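PDB 1OJQ: ADP-ribosyltransferase from Staphylococcus aureus, which probably transfers ADP-ribose from NAD+ to a target protein, as a C3-type mono-ADP-ribosyltransferase exoenzyme. Local coordinates for residues Ser22-Ile33 / Gln67-Ser75. Numbering follows the deposited sequence.
Sequences SAKYSSKDKMAI and QLDSTISKS
Both oxygens of the carboxylate of buried Asp29 are engaged by Thr71 and Lys74 of segment 67-75. Thr71 OG1 donates to Asp29 OD1 at 2.6 Å, approaching on the anti side and somewhat out of the carboxylate plane; a water donates to OD1 as well. The side chains of Lys74 and Asp29 come from opposite directions: the lysine chain, extended beyond CG, runs past the backbone of Ala23 and brings NZ to the syn lone pair of Asp29 OD2 at 2.6 Å, a salt bridge. That charge probably favours an ionised Asp29 despite its burial. OD2 also accepts the backbone N-H of Ser26, nearly straight at 171°, while Ser26 OG receives the N-H of Asp29.

The two branches of Thr71 divide the work. With OG1 beside its own backbone N (chi1 -62°), the hydroxyl faces Asp29 and the methyl CG2 turns to Ile33, only 3.5 Å from Ile33 CD1, a tight fit. Ile33 CD1 and Ala23 CB lie against opposite faces of the Tyr25 ring. A water 2.6 Å from Tyr25 OH bridges to Thr71 O and Ser75 OG; Ser75 OG also hydrogen-bonds Ala164 O. Small Ala32 lets Gln67 CG approach Ala32 CB to 3.5 Å.

Segments 27-33 and 67-73 thus cross at -110°, Ile33 lying close to NAD-binding Thr37, joined through Asp29 of a capping box that starts helix 27-38 in the helical N-terminal part of this ADP-ribosyltransferase fold.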
loop_
_atom_site.group_PDB
_atom_site.type_symbol
_atom_site.label_atom_id
_atom_site.label_comp_id
_atom_site.label_asym_id
_atom_site.label_seq_id
_atom_site.Cartn_x
_atom_site.Cartn_y
_atom_site.Cartn_z
ATOM N N SER A 22 -7.214 -19.644 2.686
ATOM C CA SER A 22 -7.395 -20.043 1.293
ATOM C C SER A 22 -6.064 -20.256 0.591
ATOM O O SER A 22 -5.962 -21.019 -0.378
ATOM C CB SER A 22 -8.251 -19.011 0.552
ATOM O OG SER A 22 -7.488 -17.836 0.335
ATOM N N ALA A 23 -5.001 -19.600 1.046
ATOM C CA ALA A 23 -3.738 -19.678 0.306
ATOM C C ALA A 23 -2.962 -20.971 0.532
ATOM O O ALA A 23 -2.156 -21.316 -0.349
ATOM C CB ALA A 23 -2.879 -18.462 0.685
ATOM N N LYS A 24 -3.148 -21.676 1.648
ATOM C CA LYS A 24 -2.465 -22.929 1.942
ATOM C C LYS A 24 -0.958 -22.754 1.812
ATOM O O LYS A 24 -0.313 -23.474 1.047
ATOM C CB LYS A 24 -2.840 -24.063 0.986
ATOM C CG LYS A 24 -4.321 -24.390 0.909
ATOM C CD LYS A 24 -4.574 -25.441 -0.164
ATOM N N TYR A 25 -0.411 -21.777 2.519
ATOM C CA TYR A 25 0.982 -21.431 2.342
ATOM C C TYR A 25 1.908 -22.616 2.658
ATOM O O TYR A 25 1.659 -23.312 3.640
ATOM C CB TYR A 25 1.368 -20.264 3.258
ATOM C CG TYR A 25 0.819 -18.919 2.865
ATOM C CD1 TYR A 25 0.389 -18.048 3.859
ATOM C CD2 TYR A 25 0.748 -18.534 1.535
ATOM C CE1 TYR A 25 -0.118 -16.800 3.535
ATOM C CE2 TYR A 25 0.237 -17.290 1.197
ATOM C CZ TYR A 25 -0.185 -16.446 2.199
ATOM O OH TYR A 25 -0.692 -15.204 1.881
ATOM N N SER A 26 2.942 -22.767 1.850
ATOM C CA SER A 26 4.041 -23.692 2.084
ATOM C C SER A 26 5.120 -23.067 2.959
ATOM O O SER A 26 5.070 -21.877 3.255
ATOM C CB SER A 26 4.676 -24.077 0.740
ATOM O OG SER A 26 5.371 -22.923 0.258
ATOM N N SER A 27 6.122 -23.837 3.376
ATOM C CA SER A 27 7.206 -23.264 4.175
ATOM C C SER A 27 7.923 -22.178 3.393
ATOM O O SER A 27 8.351 -21.164 3.963
ATOM C CB SER A 27 8.198 -24.356 4.585
ATOM O OG SER A 27 7.546 -25.342 5.369
ATOM N N LYS A 28 8.064 -22.377 2.072
ATOM C CA LYS A 28 8.747 -21.353 1.279
ATOM C C LYS A 28 7.957 -20.052 1.190
ATOM O O LYS A 28 8.557 -18.975 1.214
ATOM C CB LYS A 28 8.982 -21.906 -0.137
ATOM C CG LYS A 28 10.451 -22.206 -0.415
ATOM C CD LYS A 28 11.065 -21.017 -1.161
ATOM C CE LYS A 28 12.581 -21.122 -1.154
ATOM N NZ LYS A 28 13.226 -19.789 -1.240
ATOM N N ASP A 29 6.636 -20.178 1.082
ATOM C CA ASP A 29 5.738 -19.029 1.090
ATOM C C ASP A 29 5.979 -18.214 2.355
ATOM O O ASP A 29 6.130 -16.995 2.373
ATOM C CB ASP A 29 4.279 -19.461 1.034
ATOM C CG ASP A 29 3.819 -19.985 -0.306
ATOM O OD1 ASP A 29 4.264 -19.449 -1.335
ATOM O OD2 ASP A 29 3.000 -20.934 -0.326
ATOM N N LYS A 30 6.014 -18.935 3.476
ATOM C CA LYS A 30 6.183 -18.221 4.752
ATOM C C LYS A 30 7.492 -17.458 4.821
ATOM O O LYS A 30 7.541 -16.310 5.260
ATOM C CB LYS A 30 6.115 -19.256 5.880
ATOM C CG LYS A 30 4.719 -19.864 6.004
ATOM C CD LYS A 30 4.612 -20.484 7.390
ATOM C CE LYS A 30 4.489 -21.994 7.295
ATOM N NZ LYS A 30 4.520 -22.589 8.670
ATOM N N MET A 31 8.556 -18.117 4.362
ATOM C CA MET A 31 9.891 -17.545 4.373
ATOM C C MET A 31 9.985 -16.310 3.487
ATOM O O MET A 31 10.619 -15.311 3.840
ATOM C CB MET A 31 10.905 -18.580 3.890
ATOM C CG MET A 31 12.333 -18.127 3.689
ATOM S SD MET A 31 13.257 -19.405 2.771
ATOM C CE MET A 31 13.846 -18.455 1.373
ATOM N N ALA A 32 9.375 -16.404 2.309
ATOM C CA ALA A 32 9.404 -15.283 1.382
ATOM C C ALA A 32 8.707 -14.070 1.970
ATOM O O ALA A 32 9.245 -12.971 1.881
ATOM C CB ALA A 32 8.679 -15.626 0.083
ATOM N N ILE A 33 7.501 -14.288 2.509
ATOM C CA ILE A 33 6.797 -13.118 3.048
ATOM C C ILE A 33 7.584 -12.555 4.224
ATOM O O ILE A 33 7.783 -11.339 4.327
ATOM C CB ILE A 33 5.371 -13.473 3.494
ATOM C CG1 ILE A 33 4.487 -13.931 2.325
ATOM C CG2 ILE A 33 4.713 -12.341 4.271
ATOM C CD1 ILE A 33 3.257 -14.693 2.813
ATOM N N GLN A 67 9.181 -16.105 -6.502
ATOM C CA GLN A 67 8.595 -16.678 -5.298
ATOM C C GLN A 67 7.514 -15.768 -4.733
ATOM O O GLN A 67 6.409 -16.269 -4.500
ATOM C CB GLN A 67 9.690 -16.955 -4.252
ATOM C CG GLN A 67 9.165 -17.429 -2.910
ATOM C CD GLN A 67 8.348 -18.687 -2.919
ATOM O OE1 GLN A 67 7.153 -18.693 -2.574
ATOM N NE2 GLN A 67 8.933 -19.805 -3.297
ATOM N N LEU A 68 7.819 -14.486 -4.488
ATOM C CA LEU A 68 6.808 -13.629 -3.817
ATOM C C LEU A 68 5.600 -13.429 -4.721
ATOM O O LEU A 68 4.471 -13.355 -4.241
ATOM C CB LEU A 68 7.423 -12.299 -3.389
ATOM C CG LEU A 68 6.669 -11.479 -2.336
ATOM C CD1 LEU A 68 6.365 -12.277 -1.071
ATOM C CD2 LEU A 68 7.432 -10.217 -1.949
ATOM N N ASP A 69 5.826 -13.344 -6.036
ATOM C CA ASP A 69 4.721 -13.240 -6.971
ATOM C C ASP A 69 3.801 -14.447 -6.817
ATOM O O ASP A 69 2.586 -14.292 -6.797
ATOM C CB ASP A 69 5.202 -13.192 -8.413
ATOM C CG ASP A 69 5.860 -11.900 -8.853
ATOM O OD1 ASP A 69 5.928 -10.898 -8.096
ATOM O OD2 ASP A 69 6.322 -11.917 -10.015
ATOM N N SER A 70 4.423 -15.626 -6.737
ATOM C CA SER A 70 3.624 -16.844 -6.596
ATOM C C SER A 70 2.874 -16.865 -5.272
ATOM O O SER A 70 1.668 -17.157 -5.231
ATOM C CB SER A 70 4.549 -18.060 -6.744
ATOM O OG SER A 70 3.877 -19.209 -6.273
ATOM N N THR A 71 3.588 -16.513 -4.193
ATOM C CA THR A 71 2.925 -16.488 -2.890
ATOM C C THR A 71 1.689 -15.590 -2.862
ATOM O O THR A 71 0.601 -15.944 -2.381
ATOM C CB THR A 71 3.945 -16.029 -1.829
ATOM O OG1 THR A 71 4.992 -17.012 -1.809
ATOM C CG2 THR A 71 3.314 -15.938 -0.449
ATOM N N ILE A 72 1.841 -14.361 -3.375
ATOM C CA ILE A 72 0.709 -13.408 -3.338
ATOM C C ILE A 72 -0.449 -13.922 -4.171
ATOM O O ILE A 72 -1.620 -13.742 -3.830
ATOM C CB ILE A 72 1.219 -12.029 -3.792
ATOM C CG1 ILE A 72 2.264 -11.424 -2.827
ATOM C CG2 ILE A 72 0.094 -11.031 -4.039
ATOM C CD1 ILE A 72 2.942 -10.159 -3.353
ATOM N N SER A 73 -0.165 -14.576 -5.273
ATOM C CA SER A 73 -1.179 -15.076 -6.209
ATOM C C SER A 73 -2.019 -16.177 -5.585
ATOM O O SER A 73 -3.050 -16.541 -6.149
ATOM C CB SER A 73 -0.492 -15.590 -7.490
ATOM O OG SER A 73 0.036 -16.913 -7.293
ATOM N N LYS A 74 -1.584 -16.727 -4.446
ATOM C CA LYS A 74 -2.307 -17.833 -3.818
ATOM C C LYS A 74 -3.589 -17.403 -3.119
ATOM O O LYS A 74 -4.394 -18.256 -2.728
ATOM C CB LYS A 74 -1.412 -18.601 -2.823
ATOM C CG LYS A 74 -0.408 -19.454 -3.604
ATOM C CD LYS A 74 0.446 -20.296 -2.666
ATOM C CE LYS A 74 1.450 -21.139 -3.445
ATOM N NZ LYS A 74 2.202 -22.030 -2.494
ATOM N N SER A 75 -3.779 -16.094 -2.952
ATOM C CA SER A 75 -5.058 -15.655 -2.394
ATOM C C SER A 75 -5.562 -14.425 -3.148
ATOM O O SER A 75 -4.800 -13.574 -3.611
ATOM C CB SER A 75 -5.010 -15.347 -0.897
ATOM O OG SER A 75 -3.916 -14.513 -0.550
HETATM O O HOH W 1 -4.496 -20.774 -3.486
HETATM O O HOH W 2 0.292 -23.940 -1.549
HETATM O O HOH W 3 -1.346 -15.060 -0.640
HETATM O O HOH W 4 -3.324 -14.262 2.413
HETATM O O HOH W 5 4.819 -20.735 -3.802
#